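Local coordinates for dextranase (Pseudarthrobacter oxydans, PDB 6NZS), which hydrolyses internal alpha-1,6-glucosidic linkages of dextran, as an endo-acting glycoside hydrolase of family 49 built on a right-handed parallel beta-helix, at residues S208-Y213 with V225-I230; I230-G235 with A260-A265; V251-L256 with K277-G282; V283-Q288 with T333-P338; L327-V332 with M353-Y358. All blocks are in the same frame, centred on the assembly; numbering follows the deposited sequence.

Contact 1 (S208-Y213 with V225-I230); sequences SGSIHY and VTEEII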
# COMPACT_ATOMS: atom_id res chain seq x y z
N SER A 208 27.20 0.56 16.55
CA SER A 208 26.89 0.20 15.18
C SER A 208 27.75 0.95 14.16
O SER A 208 27.88 0.49 13.02
CB SER A 208 25.41 0.49 14.88
OG SER A 208 24.56 -0.03 15.89
N GLY A 209 28.31 2.08 14.55
CA GLY A 209 29.05 2.92 13.63
C GLY A 209 28.96 4.36 14.10
O GLY A 209 28.33 4.67 15.11
N SER A 210 29.60 5.24 13.34
CA SER A 210 29.48 6.66 13.64
C SER A 210 28.07 7.13 13.30
O SER A 210 27.47 6.68 12.32
CB SER A 210 30.52 7.47 12.85
OG SER A 210 30.40 7.25 11.46
N ILE A 211 27.54 8.04 14.12
CA ILE A 211 26.15 8.47 14.01
C ILE A 211 26.08 9.99 13.92
O ILE A 211 26.67 10.71 14.73
CB ILE A 211 25.30 8.00 15.21
CG1 ILE A 211 25.32 6.47 15.32
CG2 ILE A 211 23.87 8.50 15.06
CD1 ILE A 211 24.61 5.95 16.55
N HIS A 212 25.33 10.48 12.93
CA HIS A 212 24.91 11.87 12.86
C HIS A 212 23.47 11.97 13.35
O HIS A 212 22.59 11.24 12.86
CB HIS A 212 25.00 12.37 11.42
CG HIS A 212 24.40 13.73 11.21
ND1 HIS A 212 24.98 14.87 11.71
CD2 HIS A 212 23.27 14.12 10.57
CE1 HIS A 212 24.24 15.92 11.39
NE2 HIS A 212 23.20 15.49 10.69
N TYR A 213 23.22 12.87 14.30
CA TYR A 213 21.88 13.10 14.84
C TYR A 213 21.40 14.46 14.36
O TYR A 213 21.82 15.49 14.91
CB TYR A 213 21.90 13.09 16.37
CG TYR A 213 22.37 11.82 17.02
CD1 TYR A 213 23.71 11.65 17.36
CD2 TYR A 213 21.47 10.81 17.35
CE1 TYR A 213 24.14 10.49 17.98
CE2 TYR A 213 21.90 9.66 17.97
CZ TYR A 213 23.23 9.51 18.28
OH TYR A 213 23.65 8.36 18.90
N VAL A 225 26.97 14.70 5.08
CA VAL A 225 27.31 14.03 6.33
C VAL A 225 28.43 13.02 6.08
O VAL A 225 28.49 12.37 5.03
CB VAL A 225 26.08 13.37 6.98
CG1 VAL A 225 25.01 14.40 7.29
CG2 VAL A 225 25.53 12.26 6.11
N THR A 226 29.33 12.90 7.05
CA THR A 226 30.44 11.97 6.95
C THR A 226 30.28 10.72 7.80
O THR A 226 31.10 9.81 7.69
CB THR A 226 31.76 12.67 7.32
OG1 THR A 226 31.60 13.30 8.60
CG2 THR A 226 32.12 13.72 6.28
N GLU A 227 29.25 10.65 8.63
CA GLU A 227 29.04 9.51 9.50
C GLU A 227 28.39 8.36 8.73
O GLU A 227 27.95 8.50 7.58
CB GLU A 227 28.21 9.90 10.71
CG GLU A 227 28.92 10.83 11.70
CD GLU A 227 28.80 12.30 11.35
OE1 GLU A 227 28.20 12.64 10.31
OE2 GLU A 227 29.32 13.13 12.12
N GLU A 228 28.31 7.20 9.38
CA GLU A 228 27.77 6.00 8.76
C GLU A 228 26.26 5.86 8.94
O GLU A 228 25.62 5.15 8.16
CB GLU A 228 28.42 4.76 9.38
CG GLU A 228 29.90 4.59 9.07
CD GLU A 228 30.48 3.43 9.84
OE1 GLU A 228 30.79 3.60 11.03
OE2 GLU A 228 30.60 2.33 9.26
N ILE A 229 25.70 6.50 9.96
CA ILE A 229 24.31 6.32 10.36
C ILE A 229 23.70 7.69 10.58
O ILE A 229 24.30 8.54 11.25
CB ILE A 229 24.23 5.49 11.65
CG1 ILE A 229 24.87 4.12 11.47
CG2 ILE A 229 22.78 5.38 12.15
CD1 ILE A 229 25.22 3.44 12.77
N ILE A 230 22.50 7.91 10.05
CA ILE A 230 21.72 9.11 10.32
C ILE A 230 20.56 8.68 11.20
O ILE A 230 19.74 7.85 10.79
CB ILE A 230 21.25 9.80 9.04
CG1 ILE A 230 22.45 10.15 8.15
CG2 ILE A 230 20.46 11.05 9.39
CD1 ILE A 230 22.07 10.62 6.76
O HOH W 1 27.71 13.43 14.82
O HOH W 2 27.46 15.06 12.96
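The imidazole of His212 lies across the side chain of Val225, whose CG1 sits over one ring face, 4.0 Å from the ring centroid: a CH-pi contact made nearly at right angles. The ring reaches this position because CG stands anti to the backbone N (chi1 172°). Glu227 approaches the same side chain obliquely, its carboxylate plane 29° from the ring plane and its OE1 3.4 Å from His212 CB. Its other oxygen, OE2, accepts from two waters; one also donates to Ile211 O, the other lies in the imidazole plane 2.8 Å from His212 ND1. Ile229 CD1 reaches Ser208 CB at 3.6 Å. Ser210 is gripped by Glu228, just before strand 229-232: Glu228 N donates to Ser210 OG at 2.9 Å, while Ser210 N donates to Glu228 OE1 on its anti side, 26° out of the carboxylate plane. Beyond these, parallel strand pairing begins, with His212 N bonded to Ile229 O at 2.8 Å. This is the N-terminal edge of the beta-helix, where the 211-212 strand is laid on the next coil. A single water joins Glu227 OE2 to His212 ND1, and Glu227 OE1 stays 4.2 Å from ND1; the nearby carboxylate would probably favour a protonated imidazole.

Contact 2 (I230-G235 with A260-A265); sequences IYFKPG and AYVKGA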
# COMPACT_ATOMS: atom_id res chain seq x y z
N ILE A 230 22.50 7.91 10.05
CA ILE A 230 21.72 9.11 10.32
C ILE A 230 20.56 8.68 11.20
O ILE A 230 19.74 7.85 10.79
CB ILE A 230 21.25 9.80 9.04
CG1 ILE A 230 22.45 10.15 8.15
CG2 ILE A 230 20.46 11.05 9.39
CD1 ILE A 230 22.07 10.62 6.76
N TYR A 231 20.50 9.23 12.41
CA TYR A 231 19.58 8.80 13.46
C TYR A 231 18.67 9.98 13.78
O TYR A 231 19.14 10.98 14.33
CB TYR A 231 20.40 8.39 14.68
CG TYR A 231 19.64 7.76 15.84
CD1 TYR A 231 18.63 8.44 16.51
CD2 TYR A 231 19.98 6.49 16.29
CE1 TYR A 231 17.97 7.86 17.58
CE2 TYR A 231 19.33 5.90 17.35
CZ TYR A 231 18.32 6.60 17.99
OH TYR A 231 17.67 6.02 19.06
N PHE A 232 17.39 9.85 13.46
CA PHE A 232 16.41 10.90 13.76
C PHE A 232 15.75 10.58 15.09
O PHE A 232 14.96 9.63 15.20
CB PHE A 232 15.36 11.00 12.66
CG PHE A 232 15.87 11.59 11.37
CD1 PHE A 232 16.42 10.78 10.40
CD2 PHE A 232 15.76 12.96 11.13
CE1 PHE A 232 16.89 11.32 9.21
CE2 PHE A 232 16.22 13.50 9.94
CZ PHE A 232 16.78 12.68 8.98
N LYS A 233 16.09 11.36 16.11
CA LYS A 233 15.44 11.23 17.40
C LYS A 233 13.99 11.69 17.28
O LYS A 233 13.61 12.33 16.30
CB LYS A 233 16.18 12.08 18.44
CG LYS A 233 17.55 11.52 18.81
CD LYS A 233 18.17 12.25 19.99
CE LYS A 233 18.62 13.65 19.61
NZ LYS A 233 19.22 14.37 20.78
N PRO A 234 13.15 11.37 18.27
CA PRO A 234 11.77 11.89 18.23
C PRO A 234 11.78 13.40 18.07
O PRO A 234 12.60 14.10 18.67
CB PRO A 234 11.20 11.45 19.59
CG PRO A 234 11.98 10.24 19.94
CD PRO A 234 13.38 10.50 19.43
N GLY A 235 10.88 13.90 17.24
CA GLY A 235 10.85 15.30 16.87
C GLY A 235 10.38 15.44 15.44
O GLY A 235 9.99 14.47 14.80
N ALA A 260 9.65 10.17 15.67
CA ALA A 260 10.25 11.04 14.67
C ALA A 260 9.29 11.21 13.51
O ALA A 260 8.64 10.26 13.07
CB ALA A 260 11.56 10.45 14.17
N TYR A 261 9.20 12.45 13.01
CA TYR A 261 8.38 12.78 11.84
C TYR A 261 9.27 13.58 10.90
O TYR A 261 9.63 14.73 11.20
CB TYR A 261 7.16 13.60 12.26
CG TYR A 261 6.09 13.73 11.19
CD1 TYR A 261 6.17 14.69 10.20
CD2 TYR A 261 4.98 12.88 11.19
CE1 TYR A 261 5.19 14.81 9.24
CE2 TYR A 261 3.99 13.00 10.23
CZ TYR A 261 4.10 13.96 9.26
OH TYR A 261 3.11 14.07 8.31
N VAL A 262 9.65 12.97 9.79
CA VAL A 262 10.57 13.57 8.82
C VAL A 262 9.79 13.87 7.55
O VAL A 262 9.27 12.95 6.90
CB VAL A 262 11.74 12.63 8.52
CG1 VAL A 262 12.65 13.25 7.46
CG2 VAL A 262 12.52 12.32 9.80
N LYS A 263 9.70 15.15 7.19
CA LYS A 263 9.16 15.54 5.89
C LYS A 263 10.32 15.55 4.90
O LYS A 263 11.24 16.36 5.03
CB LYS A 263 8.52 16.93 5.99
CG LYS A 263 7.50 17.02 7.10
CD LYS A 263 6.90 18.41 7.21
CE LYS A 263 5.93 18.47 8.37
NZ LYS A 263 5.12 19.72 8.33
N GLY A 264 10.30 14.62 3.95
CA GLY A 264 11.42 14.48 3.03
C GLY A 264 11.41 13.11 2.35
O GLY A 264 10.40 12.41 2.33
N ALA A 265 12.57 12.77 1.78
CA ALA A 265 12.76 11.55 1.00
C ALA A 265 14.26 11.26 0.97
O ALA A 265 15.08 12.15 1.20
CB ALA A 265 12.20 11.68 -0.41
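Val262 CG2 rests over one face of the Phe232 ring, 3.8 Å from its centroid and 22° off the normal, displaced toward the rim so that CD2 is the ring atom it touches most closely, at 3.6 Å. The two side chains cross at about a right angle. Phe232 CG stands anti to its own carbonyl carbon (chi1 -72°), which lays the ring against Val262; CB itself lies 4.1 Å from the CB of Ala260. That methyl also lies 3.5 Å from Lys233 O, where the chain leaves strand 229-232. Two faces of a parallel beta-helix meet here: the chain turns at Lys233 and Pro234 between strands 229-232 and 235-238, and the second of these pairs in parallel with strand 260-263 of the following coil. One backbone bond makes the join, Tyr261 N to Gly235 O at 2.8 Å. Gly235 has phi 146°, and with its backbone so turned a beta carbon would collide with the carbonyl oxygen of Pro234. Farther out, Leu256 packs against both Phe232 and Val262, and Tyr237 meets the Phe232 ring edge-to-face while its hydroxyl bonds Lys233 O. On the other side of its strand, Tyr261 turns its hydroxyl to Glu287 OE1.

Contact 3 (V251-L256 with K277-G282); sequences VKWVYL and KVTGYG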
# COMPACT_ATOMS: atom_id res chain seq x y z
N VAL A 251 27.08 6.46 4.20
CA VAL A 251 25.84 6.24 4.94
C VAL A 251 25.27 4.87 4.61
O VAL A 251 24.95 4.58 3.45
CB VAL A 251 24.82 7.35 4.66
CG1 VAL A 251 23.53 7.05 5.41
CG2 VAL A 251 25.38 8.70 5.08
N LYS A 252 25.13 4.02 5.62
CA LYS A 252 24.60 2.68 5.44
C LYS A 252 23.26 2.48 6.15
O LYS A 252 22.63 1.44 5.95
CB LYS A 252 25.60 1.63 5.95
CG LYS A 252 25.86 1.71 7.46
CD LYS A 252 26.98 0.79 7.93
CE LYS A 252 27.05 0.77 9.46
NZ LYS A 252 28.18 -0.06 9.98
N TRP A 253 22.82 3.44 6.95
CA TRP A 253 21.65 3.24 7.80
C TRP A 253 20.98 4.58 8.05
O TRP A 253 21.64 5.53 8.48
CB TRP A 253 22.12 2.63 9.13
CG TRP A 253 21.07 1.99 10.00
CD1 TRP A 253 19.71 2.19 9.98
CD2 TRP A 253 21.32 1.04 11.04
NE1 TRP A 253 19.11 1.41 10.94
CE2 TRP A 253 20.08 0.69 11.60
CE3 TRP A 253 22.48 0.44 11.54
CZ2 TRP A 253 19.97 -0.23 12.65
CZ3 TRP A 253 22.37 -0.47 12.57
CH2 TRP A 253 21.12 -0.80 13.12
N VAL A 254 19.68 4.65 7.78
CA VAL A 254 18.84 5.76 8.21
C VAL A 254 17.83 5.21 9.21
O VAL A 254 17.14 4.22 8.91
CB VAL A 254 18.13 6.43 7.01
CG1 VAL A 254 17.06 7.40 7.51
CG2 VAL A 254 19.15 7.14 6.13
N TYR A 255 17.77 5.81 10.39
CA TYR A 255 16.91 5.34 11.47
C TYR A 255 15.93 6.45 11.84
O TYR A 255 16.35 7.58 12.13
CB TYR A 255 17.73 4.93 12.70
CG TYR A 255 16.86 4.49 13.84
CD1 TYR A 255 16.15 3.29 13.77
CD2 TYR A 255 16.71 5.27 14.97
CE1 TYR A 255 15.32 2.89 14.80
CE2 TYR A 255 15.88 4.87 16.02
CZ TYR A 255 15.18 3.68 15.92
OH TYR A 255 14.35 3.29 16.95
N LEU A 256 14.64 6.13 11.84
CA LEU A 256 13.58 7.05 12.24
C LEU A 256 13.01 6.51 13.55
O LEU A 256 12.30 5.50 13.55
CB LEU A 256 12.48 7.14 11.18
CG LEU A 256 12.89 7.41 9.73
CD1 LEU A 256 11.64 7.58 8.88
CD2 LEU A 256 13.76 8.63 9.63
N LYS A 277 20.24 -0.21 5.50
CA LYS A 277 19.12 -0.31 6.44
C LYS A 277 18.36 1.00 6.45
O LYS A 277 18.96 2.07 6.56
CB LYS A 277 19.61 -0.61 7.86
CG LYS A 277 20.16 -2.02 8.05
CD LYS A 277 20.62 -2.26 9.48
CE LYS A 277 21.03 -3.72 9.68
NZ LYS A 277 21.66 -3.97 11.01
N VAL A 278 17.04 0.91 6.36
CA VAL A 278 16.15 2.01 6.68
C VAL A 278 15.15 1.43 7.66
O VAL A 278 14.35 0.56 7.28
CB VAL A 278 15.44 2.57 5.43
CG1 VAL A 278 14.42 3.62 5.83
CG2 VAL A 278 16.47 3.14 4.45
N THR A 279 15.25 1.81 8.93
CA THR A 279 14.46 1.16 9.97
C THR A 279 13.90 2.19 10.93
O THR A 279 14.28 3.36 10.91
CB THR A 279 15.28 0.12 10.75
OG1 THR A 279 16.30 0.79 11.51
CG2 THR A 279 15.93 -0.87 9.81
N GLY A 280 12.98 1.73 11.76
CA GLY A 280 12.44 2.49 12.87
C GLY A 280 10.96 2.79 12.70
O GLY A 280 10.44 2.92 11.59
N TYR A 281 10.27 2.95 13.83
CA TYR A 281 8.83 3.18 13.83
C TYR A 281 8.44 4.66 13.70
O TYR A 281 7.44 5.08 14.28
CB TYR A 281 8.21 2.58 15.09
CG TYR A 281 8.21 1.06 15.16
CD1 TYR A 281 7.70 0.28 14.13
CD2 TYR A 281 8.70 0.41 16.29
CE1 TYR A 281 7.67 -1.11 14.22
CE2 TYR A 281 8.68 -0.96 16.39
CZ TYR A 281 8.17 -1.72 15.36
OH TYR A 281 8.12 -3.09 15.49
N GLY A 282 9.21 5.45 12.96
CA GLY A 282 8.87 6.83 12.68
C GLY A 282 8.15 7.00 11.35
O GLY A 282 7.77 6.03 10.68
O HOH W 3 12.33 1.62 16.20
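The Lys277 chain, extended beyond CG, runs over one face of the Trp253 indole in CH-pi and cation-pi contact. Its CD stands over the centre of the six-membered ring, 3.6 Å from the centroid, and its NZ reaches an off-centre cation-pi position 4.2 Å from the same centroid. CB covers the five-membered end, 3.5 Å from Trp253 CD1. The ammonium also bonds Arg201 O.

Among side-chain hydrogen bonds, Trp253 NE1 donates to Thr279 OG1 at 2.9 Å, with the oxygen 7° out of the indole plane and the bond close to straight at 165°. That hydroxyl also bonds Leu202 O and meets the Tyr255 ring at its edge, 3.4 Å from CD1. Placing phenylalanine at Trp253 would remove the indole N-H, and Thr279 OG1 would probably lose that donor while Lys277 kept a smaller surface to lie on.

Backbone bonds join the strands in parallel, with axes 1° apart: Lys252 O to Lys277 N, Lys277 O to Val254 N, Val254 O to Thr279 N and Thr279 O to Leu256 N. This is the coil-on-coil ladder of a parallel beta-helix, with Val254 next to Val278 on the inward face, against Phe268. At its end Gly280 CA comes 3.1 Å from Leu256 O, leaving no room for a beta carbon.

The lysine charge is thus met by an aromatic face and a carbonyl, and the indole N-H by a threonine hydroxyl that is itself fixed by a second bond.

Contact 4 (V283-Q288 with T333-P338); sequences VLSGEQ and TVAEPP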
# COMPACT_ATOMS: atom_id res chain seq x y z
N VAL A 283 7.96 8.26 10.96
CA VAL A 283 7.22 8.63 9.76
C VAL A 283 8.14 9.38 8.80
O VAL A 283 8.89 10.27 9.21
CB VAL A 283 5.99 9.51 10.09
CG1 VAL A 283 5.25 9.92 8.82
CG2 VAL A 283 5.06 8.78 11.04
N LEU A 284 8.07 9.01 7.52
CA LEU A 284 8.71 9.73 6.43
C LEU A 284 7.58 10.20 5.52
O LEU A 284 6.89 9.38 4.91
CB LEU A 284 9.67 8.83 5.65
CG LEU A 284 10.44 9.48 4.50
CD1 LEU A 284 11.37 10.55 5.03
CD2 LEU A 284 11.21 8.43 3.71
N SER A 285 7.38 11.52 5.42
CA SER A 285 6.23 12.09 4.72
C SER A 285 6.69 12.91 3.53
O SER A 285 7.59 13.75 3.65
CB SER A 285 5.42 12.98 5.65
OG SER A 285 4.42 13.65 4.91
N GLY A 286 6.06 12.69 2.37
CA GLY A 286 6.36 13.46 1.18
C GLY A 286 5.44 14.65 0.97
O GLY A 286 5.35 15.18 -0.14
N GLU A 287 4.78 15.09 2.06
CA GLU A 287 3.73 16.10 1.98
C GLU A 287 4.20 17.42 1.37
O GLU A 287 3.38 18.15 0.81
CB GLU A 287 3.16 16.34 3.38
CG GLU A 287 4.14 17.00 4.34
CD GLU A 287 3.69 16.88 5.78
OE1 GLU A 287 3.75 15.75 6.33
OE2 GLU A 287 3.28 17.89 6.38
N GLN A 288 5.48 17.75 1.49
CA GLN A 288 5.97 19.03 0.98
C GLN A 288 6.21 19.02 -0.52
O GLN A 288 6.35 20.09 -1.11
CB GLN A 288 7.24 19.47 1.71
CG GLN A 288 7.07 19.57 3.21
CD GLN A 288 8.33 20.02 3.95
OE1 GLN A 288 9.40 19.46 3.76
NE2 GLN A 288 8.19 21.02 4.80
N THR A 333 6.75 4.31 8.40
CA THR A 333 5.51 4.67 7.73
C THR A 333 5.88 5.72 6.69
O THR A 333 6.41 6.77 7.04
CB THR A 333 4.51 5.28 8.72
OG1 THR A 333 4.18 4.31 9.71
CG2 THR A 333 3.22 5.71 8.03
N VAL A 334 5.59 5.42 5.43
CA VAL A 334 5.78 6.34 4.32
C VAL A 334 4.44 7.00 4.02
O VAL A 334 3.48 6.31 3.65
CB VAL A 334 6.33 5.61 3.08
CG1 VAL A 334 6.38 6.54 1.87
CG2 VAL A 334 7.72 5.04 3.39
N ALA A 335 4.35 8.31 4.21
CA ALA A 335 3.10 9.04 4.08
C ALA A 335 3.15 10.02 2.91
O ALA A 335 4.20 10.62 2.64
CB ALA A 335 2.80 9.82 5.36
N GLU A 336 2.01 10.18 2.25
CA GLU A 336 1.81 11.22 1.24
C GLU A 336 2.91 11.30 0.18
O GLU A 336 3.51 12.37 -0.03
CB GLU A 336 1.59 12.58 1.90
CG GLU A 336 0.20 13.10 1.74
CD GLU A 336 -0.07 14.33 2.59
OE1 GLU A 336 -0.72 14.20 3.64
OE2 GLU A 336 0.36 15.41 2.18
N PRO A 337 3.19 10.22 -0.53
CA PRO A 337 4.20 10.26 -1.59
C PRO A 337 3.72 11.12 -2.75
O PRO A 337 2.52 11.14 -3.08
CB PRO A 337 4.34 8.79 -2.00
CG PRO A 337 3.02 8.19 -1.66
CD PRO A 337 2.57 8.88 -0.41
N PRO A 338 4.64 11.85 -3.40
CA PRO A 338 4.28 12.60 -4.61
C PRO A 338 4.40 11.78 -5.89
O PRO A 338 3.98 12.26 -6.96
CB PRO A 338 5.33 13.72 -4.62
CG PRO A 338 6.55 13.06 -4.03
CD PRO A 338 6.00 12.15 -2.94
O HOH W 4 1.38 13.23 5.67
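Two glutamates end up side by side where this pair of strands runs out, yet they do not bond each other: Glu336 OE2 lies against the CB of Glu287, 3.2 Å away, while the nearest charged oxygens, Glu287 OE1 and Glu336 OE2, stay 5.4 Å apart. Each is satisfied separately. Glu336, whose backbone is in the left-handed region (phi 50°), bonds the hydroxyls of Ser58 and Ser62. Glu287 folds back on Ser285, whose OG donates to the anti lone pair of Glu287 OE1 at 2.6 Å and accepts from Glu287 N, an ST turn. A water donates to Ser285 OG and, weakly, to Glu336 OE1.

Gly286, inside this turn, brings its C to 3.2 Å from Glu336 O; a side chain here would run into that oxygen and into Pro338 CD. Earlier, the strands pair in parallel through three nearly straight bonds, the first from Leu284 N to Thr333 O at 2.8 Å. Ser285 CB and Ala335 CB pack at 4.1 Å on one face, with Leu284 and Val334 on the other.

In the beta-helix, strand 283-285 lies between 260-263 and 325-335, with Val262 packed on Leu284. Strand 351-361 pairs with 325-335 along its other edge, and Trp87 of strand 84-92, in the N-terminal Ig-like domain, packs on Thr333 and Ala335.

Contact 5 (L327-V332 with M353-Y358); sequences LDLQGV and MNVENY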
# COMPACT_ATOMS: atom_id res chain seq x y z
N LEU A 327 19.15 -5.16 1.80
CA LEU A 327 18.50 -4.03 2.44
C LEU A 327 17.50 -4.56 3.45
O LEU A 327 16.67 -5.40 3.10
CB LEU A 327 17.74 -3.18 1.41
CG LEU A 327 16.70 -2.21 1.99
CD1 LEU A 327 17.39 -1.09 2.74
CD2 LEU A 327 15.82 -1.64 0.88
N ASP A 328 17.60 -4.10 4.70
CA ASP A 328 16.53 -4.28 5.68
C ASP A 328 15.71 -3.00 5.67
O ASP A 328 16.24 -1.91 5.91
CB ASP A 328 17.09 -4.49 7.09
CG ASP A 328 17.78 -5.83 7.26
OD1 ASP A 328 17.78 -6.63 6.31
OD2 ASP A 328 18.34 -6.06 8.36
N LEU A 329 14.42 -3.13 5.39
CA LEU A 329 13.49 -2.00 5.36
C LEU A 329 12.42 -2.36 6.38
O LEU A 329 11.64 -3.28 6.16
CB LEU A 329 12.90 -1.84 3.96
CG LEU A 329 11.77 -0.82 3.80
CD1 LEU A 329 12.22 0.58 4.20
CD2 LEU A 329 11.25 -0.83 2.36
N GLN A 330 12.40 -1.66 7.51
CA GLN A 330 11.58 -2.08 8.64
C GLN A 330 10.95 -0.87 9.30
O GLN A 330 11.56 0.20 9.38
CB GLN A 330 12.43 -2.84 9.68
CG GLN A 330 11.68 -3.38 10.91
CD GLN A 330 11.53 -2.35 12.01
OE1 GLN A 330 12.23 -1.32 12.02
NE2 GLN A 330 10.62 -2.60 12.94
N GLY A 331 9.72 -1.05 9.80
CA GLY A 331 9.15 -0.15 10.78
C GLY A 331 8.49 1.10 10.24
O GLY A 331 7.43 1.50 10.72
N VAL A 332 9.12 1.72 9.24
CA VAL A 332 8.77 3.08 8.85
C VAL A 332 7.37 3.15 8.24
O VAL A 332 6.88 2.20 7.61
CB VAL A 332 9.82 3.69 7.90
CG1 VAL A 332 11.18 3.76 8.58
CG2 VAL A 332 9.91 2.88 6.63
N MET A 353 15.98 -7.81 -0.51
CA MET A 353 15.27 -6.98 0.45
C MET A 353 14.61 -7.83 1.52
O MET A 353 14.07 -8.91 1.24
CB MET A 353 14.20 -6.15 -0.26
CG MET A 353 14.79 -5.24 -1.32
SD MET A 353 13.56 -4.63 -2.47
CE MET A 353 12.34 -3.99 -1.32
N ASN A 354 14.64 -7.34 2.75
CA ASN A 354 13.95 -7.95 3.89
C ASN A 354 13.08 -6.84 4.47
O ASN A 354 13.56 -5.99 5.22
CB ASN A 354 14.97 -8.48 4.90
CG ASN A 354 14.32 -9.09 6.12
OD1 ASN A 354 13.12 -9.33 6.15
ND2 ASN A 354 15.12 -9.34 7.15
N VAL A 355 11.79 -6.86 4.11
CA VAL A 355 10.86 -5.79 4.43
C VAL A 355 9.90 -6.29 5.50
O VAL A 355 9.31 -7.36 5.34
CB VAL A 355 10.07 -5.36 3.18
CG1 VAL A 355 9.17 -4.17 3.51
CG2 VAL A 355 11.02 -5.00 2.03
N GLU A 356 9.73 -5.53 6.57
CA GLU A 356 8.75 -5.95 7.56
C GLU A 356 8.22 -4.76 8.35
O GLU A 356 8.95 -3.80 8.62
CB GLU A 356 9.29 -7.01 8.52
CG GLU A 356 10.42 -6.56 9.35
CD GLU A 356 11.35 -7.71 9.68
OE1 GLU A 356 10.86 -8.83 9.95
OE2 GLU A 356 12.56 -7.50 9.66
N ASN A 357 6.95 -4.85 8.72
CA ASN A 357 6.32 -3.85 9.59
C ASN A 357 6.45 -2.46 9.00
O ASN A 357 6.77 -1.49 9.70
CB ASN A 357 6.83 -3.97 11.02
CG ASN A 357 6.42 -5.29 11.63
OD1 ASN A 357 7.06 -6.32 11.40
ND2 ASN A 357 5.31 -5.29 12.36
N TYR A 358 6.19 -2.38 7.70
CA TYR A 358 6.34 -1.20 6.87
C TYR A 358 4.95 -0.80 6.40
O TYR A 358 4.11 -1.67 6.12
CB TYR A 358 7.22 -1.58 5.67
CG TYR A 358 7.28 -0.58 4.55
CD1 TYR A 358 8.21 0.46 4.57
CD2 TYR A 358 6.43 -0.69 3.46
CE1 TYR A 358 8.28 1.36 3.53
CE2 TYR A 358 6.50 0.22 2.42
CZ TYR A 358 7.43 1.24 2.46
OH TYR A 358 7.50 2.14 1.43
O HOH W 5 18.06 -9.23 7.09
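Met353 CG packs against Leu327 CD2 at 4.3 Å, within a parallel ladder between successive coils of the dextranase beta-helix; the axes of strands 327-330 and 353-356 lie 9° apart. Both side chains face inward, against Phe342.

Asn354 turns to the other face. Its N donates to Leu327 O and its O accepts from Leu329 N, while the amide stands nearly perpendicular (85°) to the Asp328 carboxylate. A water spans the two groups, donating to Asp328 OD1 at 2.7 Å and accepting from Asn354 ND2; Asp328 OD2 is held by a salt bridge to Arg201.

Val355 returns inward, its CG1 4.1 Å from Leu329 CD2. Glu356 follows on the Asp328 side: its CG meets Gln330 CG at 3.8 Å, and its OE2 bridges to Arg201, so one guanidinium probably offsets the two carboxylates. The backbone bonds from Glu356 N to Leu329 O and from Gly331 N to Glu356 O continue the ladder.

At Asn357 the chain turns with positive phi, and ND2 bonds Glu191 OE1 and Ala142 O. Tyr358 then lies against Leu329 (CG anti to N, chi1 169°), whose CD2 sits over one ring face, 4.2 Å from the centroid. With an alanine at Leu329, that face and Val355 would probably lose their shared apolar neighbour, opening a gap in the core. Val332 CG2 meets the same ring at its edge, 3.6 Å from Tyr358 CD1.

In the fold
Contacts 1, 3 and 5 lie side by side along one face of the solenoid. Ile230 of contact 1 bonds through its N and O to Trp253 and Tyr255 of contact 3, and Val278 of contact 3 bonds likewise to Asp328 and Gln330 of contact 5; the centres of contacts 1 and 5 are about 20 Å apart. Contact 2 turns the corner from that face to the next, where contact 4 lies; their centres are about 12 Å apart, and Val262 O bonds Ser285 N at 2.8 Å. Contact 2 shares Ile230 with contact 1, and strand 325-335 serves both contacts 4 and 5. Gly282 O to Thr333 N, 3.0 Å, ties contact 3 to contact 4.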